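Local coordinates for transposon Tn7 transposition protein tnsA (PDB 1T0F) that forms the Tn7 transposase together with TnsB and carries out the 5'-strand DNA breakage as a metal-dependent, restriction enzyme-like endonuclease, at residues S47-S52 against G56-L61; R18-G23 against I33-V38; P90-Q95 against Q157-P162. All coordinates share one frame; numbering follows the deposited sequence.

In the fold
Contact 1 is the two-stranded hairpin 48-51/58-61, near the centre of the chain and partly buried, with one face against helix 64-75, which carries the catalytic Glu66. Contact 2 is a surface contact between the end of helix 13-21 and the loop that runs on towards that hairpin; the two contacts touch where Val38 N meets His60 ND1. Contact 3, also at the surface, joins helices 90-100 and 143-159 and touches neither of the others. The chemistry follows the setting: regular backbone hydrogen bonds hold contact 1, an indole and a bridging water serve contact 2, and a single salt bridge between side chains makes contact 3.

Contact 1: residues S47-S52 against G56-L61; sequences SHRIYS and GRVHHL
Four backbone hydrogen bonds join the paired residues of this antiparallel beta hairpin: His48 and Leu61 bond through both their N-H groups and both carbonyls, as do Ile50 and His59. The shortest runs from His59 N to Ile50 O (2.7 Å), while Leu61 N reaches His48 O (3.0 Å) almost straight, at 170°. Toward the turn, Ser52 N donates a hydrogen bond to Arg57 O, and Gly56 N donates one to Ser52 O (2.9 Å). A water donates to Gly56 O (2.6 Å) and also bonds Tyr51 OH, tying the phenol to the turn.

On the Arg49-Tyr51-Val58-His60 face, the Arg49 chain bends at chi2 and chi3 to lie alongside the His60 ring and cross Val58 at about a right angle. Its CD sits over the face of the His60 imidazole, a CH-pi contact of 3.5 Å to the ring centroid, and the guanidinium plane is turned 20° from that ring. Val58 CG1 lies over the opposite face of the guanidinium. The separation of Arg49 NH1 and His60 NE2 is too short to trust in detail, and the polar partner of His60 is instead Val38 N, at ND1.

On the face of His48, Ile50, His59 and Leu61, Ile50 CG2 meets Leu61 CD1 at 3.7 Å, two branched aliphatics suited to a buried side. They rest on Phe70 of helix 64-75, where Ile50 also touches Leu71 and His48 touches Leu67. Leu61 comes within about 4 Å, side chain to side chain, of the catalytic Glu66. His59 NE2 bonds Thr55 OG1, while Glu84 of strand 79-87 takes the charge of Arg57 and binds His59 ND1.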
loop_
_atom_site.group_PDB
_atom_site.type_symbol
_atom_site.label_atom_id
_atom_site.label_comp_id
_atom_site.label_asym_id
_atom_site.label_seq_id
_atom_site.Cartn_x
_atom_site.Cartn_y
_atom_site.Cartn_z
ATOM N N SER A 47 2.873 -10.819 4.081
ATOM C CA SER A 47 3.189 -9.478 4.554
ATOM C C SER A 47 4.553 -9.031 4.043
ATOM O O SER A 47 5.375 -9.847 3.621
ATOM C CB SER A 47 3.187 -9.436 6.079
ATOM O OG SER A 47 4.257 -10.203 6.592
ATOM N N HIS A 48 4.782 -7.726 4.092
ATOM C CA HIS A 48 6.030 -7.141 3.631
ATOM C C HIS A 48 6.402 -5.969 4.524
ATOM O O HIS A 48 5.545 -5.181 4.934
ATOM C CB HIS A 48 5.880 -6.610 2.198
ATOM C CG HIS A 48 5.446 -7.640 1.203
ATOM N ND1 HIS A 48 6.320 -8.535 0.627
ATOM C CD2 HIS A 48 4.227 -7.909 0.675
ATOM C CE1 HIS A 48 5.659 -9.312 -0.215
ATOM N NE2 HIS A 48 4.388 -8.953 -0.204
ATOM N N ARG A 49 7.690 -5.862 4.818
ATOM C CA ARG A 49 8.226 -4.767 5.605
ATOM C C ARG A 49 9.149 -4.093 4.606
ATOM O O ARG A 49 10.086 -4.712 4.099
ATOM C CB ARG A 49 9.009 -5.305 6.802
ATOM C CG ARG A 49 8.109 -5.824 7.913
ATOM C CD ARG A 49 7.612 -4.678 8.765
ATOM N NE ARG A 49 8.362 -4.581 10.017
ATOM C CZ ARG A 49 8.652 -3.440 10.638
ATOM N NH1 ARG A 49 8.263 -2.280 10.122
ATOM N NH2 ARG A 49 9.317 -3.460 11.785
ATOM N N ILE A 50 8.878 -2.833 4.297
ATOM C CA ILE A 50 9.696 -2.155 3.311
ATOM C C ILE A 50 10.072 -0.731 3.686
ATOM O O ILE A 50 9.258 0.044 4.185
ATOM C CB ILE A 50 8.996 -2.180 1.927
ATOM C CG1 ILE A 50 9.917 -1.594 0.852
ATOM C CG2 ILE A 50 7.695 -1.410 1.987
ATOM C CD1 ILE A 50 9.491 -1.954 -0.558
ATOM N N TYR A 51 11.332 -0.404 3.434
ATOM C CA TYR A 51 11.856 0.921 3.734
ATOM C C TYR A 51 11.375 1.928 2.694
ATOM O O TYR A 51 11.262 1.604 1.506
ATOM C CB TYR A 51 13.385 0.873 3.748
ATOM C CG TYR A 51 14.028 2.200 4.054
ATOM C CD1 TYR A 51 14.026 2.714 5.348
ATOM C CD2 TYR A 51 14.629 2.953 3.044
ATOM C CE1 TYR A 51 14.609 3.950 5.634
ATOM C CE2 TYR A 51 15.213 4.189 3.319
ATOM C CZ TYR A 51 15.197 4.678 4.617
ATOM O OH TYR A 51 15.778 5.895 4.898
ATOM N N SER A 52 11.089 3.146 3.146
ATOM C CA SER A 52 10.626 4.221 2.266
ATOM C C SER A 52 11.592 5.396 2.301
ATOM O O SER A 52 11.980 5.836 3.381
ATOM C CB SER A 52 9.254 4.723 2.713
ATOM O OG SER A 52 9.016 6.047 2.241
ATOM N N GLY A 56 11.277 7.664 5.499
ATOM C CA GLY A 56 12.408 7.254 6.312
ATOM C C GLY A 56 12.035 6.099 7.233
ATOM O O GLY A 56 12.853 5.663 8.043
ATOM N N ARG A 57 10.800 5.603 7.104
ATOM C CA ARG A 57 10.296 4.497 7.928
ATOM C C ARG A 57 10.275 3.166 7.202
ATOM O O ARG A 57 10.363 3.104 5.970
ATOM C CB ARG A 57 8.841 4.736 8.360
ATOM C CG ARG A 57 8.562 5.908 9.275
ATOM C CD ARG A 57 7.140 5.805 9.875
ATOM N NE ARG A 57 6.063 5.983 8.895
ATOM C CZ ARG A 57 5.317 5.001 8.389
ATOM N NH1 ARG A 57 5.512 3.740 8.757
ATOM N NH2 ARG A 57 4.364 5.284 7.507
ATOM N N VAL A 58 10.138 2.096 7.986
ATOM C CA VAL A 58 9.989 0.758 7.432
ATOM C C VAL A 58 8.473 0.581 7.540
ATOM O O VAL A 58 7.919 0.556 8.646
ATOM C CB VAL A 58 10.688 -0.329 8.279
ATOM C CG1 VAL A 58 10.206 -1.713 7.838
ATOM C CG2 VAL A 58 12.200 -0.233 8.105
ATOM N N HIS A 59 7.801 0.488 6.396
ATOM C CA HIS A 59 6.351 0.359 6.378
ATOM C C HIS A 59 5.866 -1.071 6.537
ATOM O O HIS A 59 6.588 -2.021 6.247
ATOM C CB HIS A 59 5.790 0.934 5.076
ATOM C CG HIS A 59 6.023 2.404 4.918
ATOM N ND1 HIS A 59 5.004 3.330 4.972
ATOM C CD2 HIS A 59 7.164 3.108 4.731
ATOM C CE1 HIS A 59 5.508 4.544 4.821
ATOM N NE2 HIS A 59 6.817 4.435 4.673
ATOM N N HIS A 60 4.619 -1.193 6.984
ATOM C CA HIS A 60 3.964 -2.481 7.197
ATOM C C HIS A 60 2.852 -2.678 6.192
ATOM O O HIS A 60 1.817 -2.021 6.275
ATOM C CB HIS A 60 3.362 -2.537 8.596
ATOM C CG HIS A 60 4.378 -2.675 9.681
ATOM N ND1 HIS A 60 4.664 -3.883 10.278
ATOM C CD2 HIS A 60 5.196 -1.765 10.257
ATOM C CE1 HIS A 60 5.614 -3.710 11.180
ATOM N NE2 HIS A 60 5.955 -2.434 11.186
ATOM N N LEU A 61 3.064 -3.596 5.257
ATOM C CA LEU A 61 2.079 -3.887 4.226
ATOM C C LEU A 61 1.592 -5.315 4.471
ATOM O O LEU A 61 2.398 -6.229 4.670
ATOM C CB LEU A 61 2.729 -3.739 2.847
ATOM C CG LEU A 61 3.462 -2.392 2.713
ATOM C CD1 LEU A 61 4.200 -2.330 1.380
ATOM C CD2 LEU A 61 2.477 -1.253 2.844
HETATM O O HOH W 1 15.287 6.544 7.813
#

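Contact 2: residues R18-G23 against I33-V38; sequences RRIKEG and IPWLTV
A single water, rather than any direct polar bond, links Arg19 to Trp35: it accepts a hydrogen bond from Arg19 NE at 2.6 Å and donates to Trp35 O at 2.8 Å. It lies at the edge of the Arg19 guanidinium, in its plane. Oddly, a second guanidinium sits close by, with Arg18 NH1 above the centre of the Arg19 group. The like charges are probably eased by Glu22, whose OE1 pairs with Arg18 NH1 (3.0 Å) by charge alone, from well outside the guanidinium plane, and which also pairs with Arg24.

The rest is packing on the indole. With CG trans to the backbone N (chi1 176°), Trp35 carries its six-membered ring up to Arg19 and Ile20 of helix 13-21. Arg19 CB touches CZ3 of Trp35 at 3.6 Å and CD lies over a face of the ring, while the guanidinium goes on to the water, with Phe11 as its cation-pi partner. Ile20 CG1 arrives at the ring edge instead, 4.0 Å from Trp35 CH2.

The geometry at the end of the helix fits a Schellman motif, with Gly23 as the C-prime residue; its positive phi favours glycine. Ile33 CD1 packs beside this end, 4.0 Å from Glu22 O. With an alanine here instead of Trp35, Arg19 CB and Ile20 CG1 would probably border a gap, and the Arg19 chain would be freer to turn. Arginine thus serves both sides of the chemistry: its aliphatic carbons join Ile20 in meeting the buried indole, and its charged end is tied to Trp35 O through a water that stands in for a direct bond between the segments.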
loop_
_atom_site.group_PDB
_atom_site.type_symbol
_atom_site.label_atom_id
_atom_site.label_comp_id
_atom_site.label_asym_id
_atom_site.label_seq_id
_atom_site.Cartn_x
_atom_site.Cartn_y
_atom_site.Cartn_z
ATOM N N ARG A 18 -4.736 -0.431 24.550
ATOM C CA ARG A 18 -3.285 -0.445 24.637
ATOM C C ARG A 18 -2.640 0.161 23.396
ATOM O O ARG A 18 -1.673 0.919 23.496
ATOM C CB ARG A 18 -2.804 -1.886 24.850
ATOM C CG ARG A 18 -1.315 -2.120 24.651
ATOM C CD ARG A 18 -1.022 -2.556 23.219
ATOM N NE ARG A 18 0.338 -3.068 23.062
ATOM C CZ ARG A 18 0.806 -3.618 21.944
ATOM N NH1 ARG A 18 0.025 -3.730 20.879
ATOM N NH2 ARG A 18 2.055 -4.062 21.894
ATOM N N ARG A 19 -3.175 -0.168 22.226
ATOM C CA ARG A 19 -2.635 0.361 20.982
ATOM C C ARG A 19 -2.893 1.856 20.881
ATOM O O ARG A 19 -2.071 2.601 20.354
ATOM C CB ARG A 19 -3.235 -0.387 19.788
ATOM C CG ARG A 19 -2.708 -1.807 19.683
ATOM C CD ARG A 19 -3.182 -2.532 18.437
ATOM N NE ARG A 19 -2.337 -3.691 18.155
ATOM C CZ ARG A 19 -2.143 -4.705 18.997
ATOM N NH1 ARG A 19 -2.735 -4.715 20.186
ATOM N NH2 ARG A 19 -1.346 -5.709 18.653
ATOM N N ILE A 20 -4.030 2.302 21.403
ATOM C CA ILE A 20 -4.349 3.719 21.378
ATOM C C ILE A 20 -3.359 4.460 22.280
ATOM O O ILE A 20 -2.932 5.569 21.964
ATOM C CB ILE A 20 -5.790 3.976 21.866
ATOM C CG1 ILE A 20 -6.785 3.330 20.895
ATOM C CG2 ILE A 20 -6.049 5.471 21.969
ATOM C CD1 ILE A 20 -8.243 3.504 21.282
ATOM N N LYS A 21 -2.990 3.835 23.398
ATOM C CA LYS A 21 -2.042 4.441 24.331
ATOM C C LYS A 21 -0.673 4.633 23.700
ATOM O O LYS A 21 -0.062 5.685 23.860
ATOM C CB LYS A 21 -1.882 3.588 25.592
ATOM C CG LYS A 21 -3.004 3.728 26.605
ATOM C CD LYS A 21 -2.448 3.772 28.030
ATOM C CE LYS A 21 -1.597 2.550 28.358
ATOM N NZ LYS A 21 -0.956 2.662 29.703
ATOM N N GLU A 22 -0.185 3.613 22.997
ATOM C CA GLU A 22 1.118 3.716 22.352
ATOM C C GLU A 22 1.042 4.652 21.152
ATOM O O GLU A 22 1.980 4.757 20.363
ATOM C CB GLU A 22 1.632 2.332 21.934
ATOM C CG GLU A 22 0.636 1.468 21.187
ATOM C CD GLU A 22 1.166 0.066 20.923
ATOM O OE1 GLU A 22 0.399 -0.773 20.406
ATOM O OE2 GLU A 22 2.349 -0.200 21.233
ATOM N N GLY A 23 -0.092 5.335 21.034
ATOM C CA GLY A 23 -0.293 6.289 19.960
ATOM C C GLY A 23 -0.277 5.775 18.534
ATOM O O GLY A 23 0.216 6.466 17.639
ATOM N N ILE A 33 3.037 5.798 13.331
ATOM C CA ILE A 33 3.044 4.384 13.693
ATOM C C ILE A 33 1.717 3.833 13.160
ATOM O O ILE A 33 0.660 4.325 13.517
ATOM C CB ILE A 33 3.095 4.180 15.225
ATOM C CG1 ILE A 33 4.373 4.800 15.794
ATOM C CG2 ILE A 33 3.073 2.694 15.542
ATOM C CD1 ILE A 33 4.546 4.583 17.292
ATOM N N PRO A 34 1.762 2.815 12.285
ATOM C CA PRO A 34 0.520 2.250 11.735
ATOM C C PRO A 34 -0.333 1.533 12.781
ATOM O O PRO A 34 0.189 0.994 13.755
ATOM C CB PRO A 34 1.028 1.299 10.658
ATOM C CG PRO A 34 2.319 0.809 11.245
ATOM C CD PRO A 34 2.939 2.077 11.800
ATOM N N TRP A 35 -1.645 1.528 12.574
ATOM C CA TRP A 35 -2.549 0.860 13.508
ATOM C C TRP A 35 -2.311 -0.649 13.455
ATOM O O TRP A 35 -2.243 -1.308 14.491
ATOM C CB TRP A 35 -4.005 1.191 13.167
ATOM C CG TRP A 35 -4.999 0.463 14.033
ATOM C CD1 TRP A 35 -5.794 -0.588 13.666
ATOM C CD2 TRP A 35 -5.282 0.718 15.414
ATOM N NE1 TRP A 35 -6.559 -1.003 14.736
ATOM C CE2 TRP A 35 -6.263 -0.220 15.821
ATOM C CE3 TRP A 35 -4.801 1.645 16.350
ATOM C CZ2 TRP A 35 -6.771 -0.255 17.126
ATOM C CZ3 TRP A 35 -5.314 1.610 17.652
ATOM C CH2 TRP A 35 -6.287 0.665 18.022
ATOM N N LEU A 36 -2.173 -1.189 12.247
ATOM C CA LEU A 36 -1.922 -2.616 12.058
ATOM C C LEU A 36 -0.473 -2.841 11.643
ATOM O O LEU A 36 0.112 -2.015 10.944
ATOM C CB LEU A 36 -2.829 -3.182 10.963
ATOM C CG LEU A 36 -4.345 -3.004 11.074
ATOM C CD1 LEU A 36 -5.001 -3.558 9.809
ATOM C CD2 LEU A 36 -4.872 -3.716 12.318
ATOM N N THR A 37 0.094 -3.969 12.062
ATOM C CA THR A 37 1.464 -4.324 11.719
ATOM C C THR A 37 1.426 -5.652 10.971
ATOM O O THR A 37 0.376 -6.292 10.897
ATOM C CB THR A 37 2.332 -4.493 12.981
ATOM O OG1 THR A 37 1.928 -5.676 13.685
ATOM C CG2 THR A 37 2.169 -3.296 13.892
ATOM N N VAL A 38 2.559 -6.070 10.414
ATOM C CA VAL A 38 2.614 -7.331 9.681
ATOM C C VAL A 38 2.220 -8.513 10.577
ATOM O O VAL A 38 1.950 -9.613 10.090
ATOM C CB VAL A 38 4.023 -7.591 9.099
ATOM C CG1 VAL A 38 4.369 -6.512 8.074
ATOM C CG2 VAL A 38 5.056 -7.629 10.221
HETATM O O HOH W 2 -1.036 -3.379 15.916
#

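Contact 3: residues P90-Q95 against Q157-P162; sequences PSDTRQ and QQKQIP
The carboxylate of Asp92 meets Lys159 and Gln158 in different ways. Lys159 NZ approaches Asp92 OD2 from above the carboxylate plane, 68° out of it, and makes a salt bridge with a long hydrogen bond of 3.3 Å. Gln158 comes to the other oxygen, its OE1 standing 3.8 Å from Asp92 OD1. Both are acceptors, so this is a close approach, not a bond, and the amide plane is turned 75° from that of the carboxylate.

Charge decides which residue pairs with the aspartate: Lys159 is cationic, whereas Gln158 is a neutral amide that turns an acceptor to Asp92. The Asp92 side chain is short and points from its helix toward the other one. Lys159 starts off to one side, but bends at chi2 and chi4 bring its ammonium across to the aspartate, a reach that a long flexible chain can make.

The bridge spans two helices of the restriction enzyme-like (PDDEXK) nuclease domain. Asp92 lies in the first turn of helix 90-100, part of which belongs by similarity to a helix-turn-helix DNA-binding motif, whereas Lys159 lies near the C-terminal end of helix 143-159. An acid near the start of a helix and a base near the end of another each probably gain from the helix dipole as well as from one another. Gln160 takes a positive phi of 62° in a Schellman motif, and its N bonds back to Gln157 O at 3.0 Å.

Tyr155, one turn earlier, makes a cation-pi contact with Lys159. Asp92 and Thr93 both touch this tyrosine, which adds an aromatic surface beside an otherwise thin interface of 90 Å².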
loop_
_atom_site.group_PDB
_atom_site.type_symbol
_atom_site.label_atom_id
_atom_site.label_comp_id
_atom_site.label_asym_id
_atom_site.label_seq_id
_atom_site.Cartn_x
_atom_site.Cartn_y
_atom_site.Cartn_z
ATOM N N PRO A 90 -13.180 5.513 16.123
ATOM C CA PRO A 90 -14.302 4.654 16.515
ATOM C C PRO A 90 -15.625 5.375 16.771
ATOM O O PRO A 90 -16.680 4.916 16.334
ATOM C CB PRO A 90 -13.770 3.944 17.759
ATOM C CG PRO A 90 -12.320 3.814 17.462
ATOM C CD PRO A 90 -11.981 5.190 16.916
ATOM N N SER A 91 -15.582 6.503 17.472
ATOM C CA SER A 91 -16.813 7.232 17.748
ATOM C C SER A 91 -17.481 7.676 16.448
ATOM O O SER A 91 -18.710 7.714 16.358
ATOM C CB SER A 91 -16.544 8.438 18.660
ATOM O OG SER A 91 -15.624 9.351 18.088
ATOM N N ASP A 92 -16.677 8.004 15.438
ATOM C CA ASP A 92 -17.235 8.415 14.152
ATOM C C ASP A 92 -17.791 7.212 13.393
ATOM O O ASP A 92 -18.903 7.269 12.888
ATOM C CB ASP A 92 -16.184 9.111 13.269
ATOM C CG ASP A 92 -15.914 10.551 13.688
ATOM O OD1 ASP A 92 -16.873 11.259 14.070
ATOM O OD2 ASP A 92 -14.743 10.980 13.618
ATOM N N THR A 93 -17.030 6.123 13.303
ATOM C CA THR A 93 -17.537 4.964 12.568
ATOM C C THR A 93 -18.746 4.351 13.286
ATOM O O THR A 93 -19.642 3.799 12.652
ATOM C CB THR A 93 -16.442 3.893 12.336
ATOM O OG1 THR A 93 -15.951 3.400 13.586
ATOM C CG2 THR A 93 -15.273 4.500 11.542
ATOM N N ARG A 94 -18.773 4.470 14.609
ATOM C CA ARG A 94 -19.895 3.955 15.390
ATOM C C ARG A 94 -21.175 4.671 14.962
ATOM O O ARG A 94 -22.197 4.039 14.687
ATOM C CB ARG A 94 -19.640 4.189 16.883
ATOM C CG ARG A 94 -20.850 3.968 17.777
ATOM C CD ARG A 94 -21.178 2.492 17.923
ATOM N NE ARG A 94 -22.465 2.286 18.590
ATOM C CZ ARG A 94 -23.019 1.095 18.800
ATOM N NH1 ARG A 94 -22.401 -0.009 18.400
ATOM N NH2 ARG A 94 -24.198 1.012 19.402
ATOM N N GLN A 95 -21.111 5.997 14.892
ATOM C CA GLN A 95 -22.264 6.804 14.504
ATOM C C GLN A 95 -22.649 6.597 13.044
ATOM O O GLN A 95 -23.829 6.591 12.708
ATOM C CB GLN A 95 -21.980 8.290 14.753
ATOM C CG GLN A 95 -23.184 9.205 14.538
ATOM C CD GLN A 95 -24.350 8.865 15.461
ATOM O OE1 GLN A 95 -24.197 8.826 16.684
ATOM N NE2 GLN A 95 -25.520 8.620 14.878
ATOM N N GLN A 157 -15.911 10.851 3.342
ATOM C CA GLN A 157 -16.756 11.873 2.732
ATOM C C GLN A 157 -17.031 12.943 3.783
ATOM O O GLN A 157 -17.034 14.142 3.491
ATOM C CB GLN A 157 -18.077 11.279 2.248
ATOM C CG GLN A 157 -19.100 12.343 1.888
ATOM C CD GLN A 157 -20.408 11.763 1.411
ATOM O OE1 GLN A 157 -20.506 11.264 0.291
ATOM N NE2 GLN A 157 -21.424 11.819 2.261
ATOM N N GLN A 158 -17.253 12.490 5.011
ATOM C CA GLN A 158 -17.515 13.371 6.147
ATOM C C GLN A 158 -16.310 14.295 6.372
ATOM O O GLN A 158 -16.472 15.476 6.675
ATOM C CB GLN A 158 -17.755 12.512 7.389
ATOM C CG GLN A 158 -18.454 13.196 8.543
ATOM C CD GLN A 158 -18.773 12.212 9.659
ATOM O OE1 GLN A 158 -17.926 11.916 10.505
ATOM N NE2 GLN A 158 -19.993 11.683 9.649
ATOM N N LYS A 159 -15.107 13.746 6.212
ATOM C CA LYS A 159 -13.861 14.497 6.395
ATOM C C LYS A 159 -13.496 15.336 5.164
ATOM O O LYS A 159 -12.521 16.093 5.184
ATOM C CB LYS A 159 -12.705 13.536 6.689
ATOM C CG LYS A 159 -12.863 12.695 7.949
ATOM C CD LYS A 159 -12.791 13.545 9.198
ATOM C CE LYS A 159 -12.814 12.680 10.448
ATOM N NZ LYS A 159 -14.051 11.852 10.538
ATOM N N GLN A 160 -14.275 15.185 4.098
ATOM C CA GLN A 160 -14.052 15.914 2.854
ATOM C C GLN A 160 -12.700 15.579 2.214
ATOM O O GLN A 160 -12.065 16.413 1.557
ATOM C CB GLN A 160 -14.191 17.417 3.108
ATOM C CG GLN A 160 -15.565 17.785 3.662
ATOM C CD GLN A 160 -15.778 19.281 3.769
ATOM O OE1 GLN A 160 -15.759 19.997 2.767
ATOM N NE2 GLN A 160 -15.987 19.764 4.991
ATOM N N ILE A 161 -12.274 14.336 2.405
ATOM C CA ILE A 161 -11.023 13.851 1.843
ATOM C C ILE A 161 -11.349 12.786 0.795
ATOM O O ILE A 161 -12.050 11.818 1.086
ATOM C CB ILE A 161 -10.125 13.236 2.936
ATOM C CG1 ILE A 161 -9.656 14.342 3.896
ATOM C CG2 ILE A 161 -8.937 12.515 2.301
ATOM C CD1 ILE A 161 -8.856 13.834 5.073
ATOM N N PRO A 162 -10.844 12.955 -0.440
ATOM C CA PRO A 162 -11.105 11.985 -1.510
ATOM C C PRO A 162 -10.689 10.576 -1.102
ATOM O O PRO A 162 -9.610 10.371 -0.541
ATOM C CB PRO A 162 -10.263 12.509 -2.677
ATOM C CG PRO A 162 -10.205 13.990 -2.418
ATOM C CD PRO A 162 -9.980 14.048 -0.920
#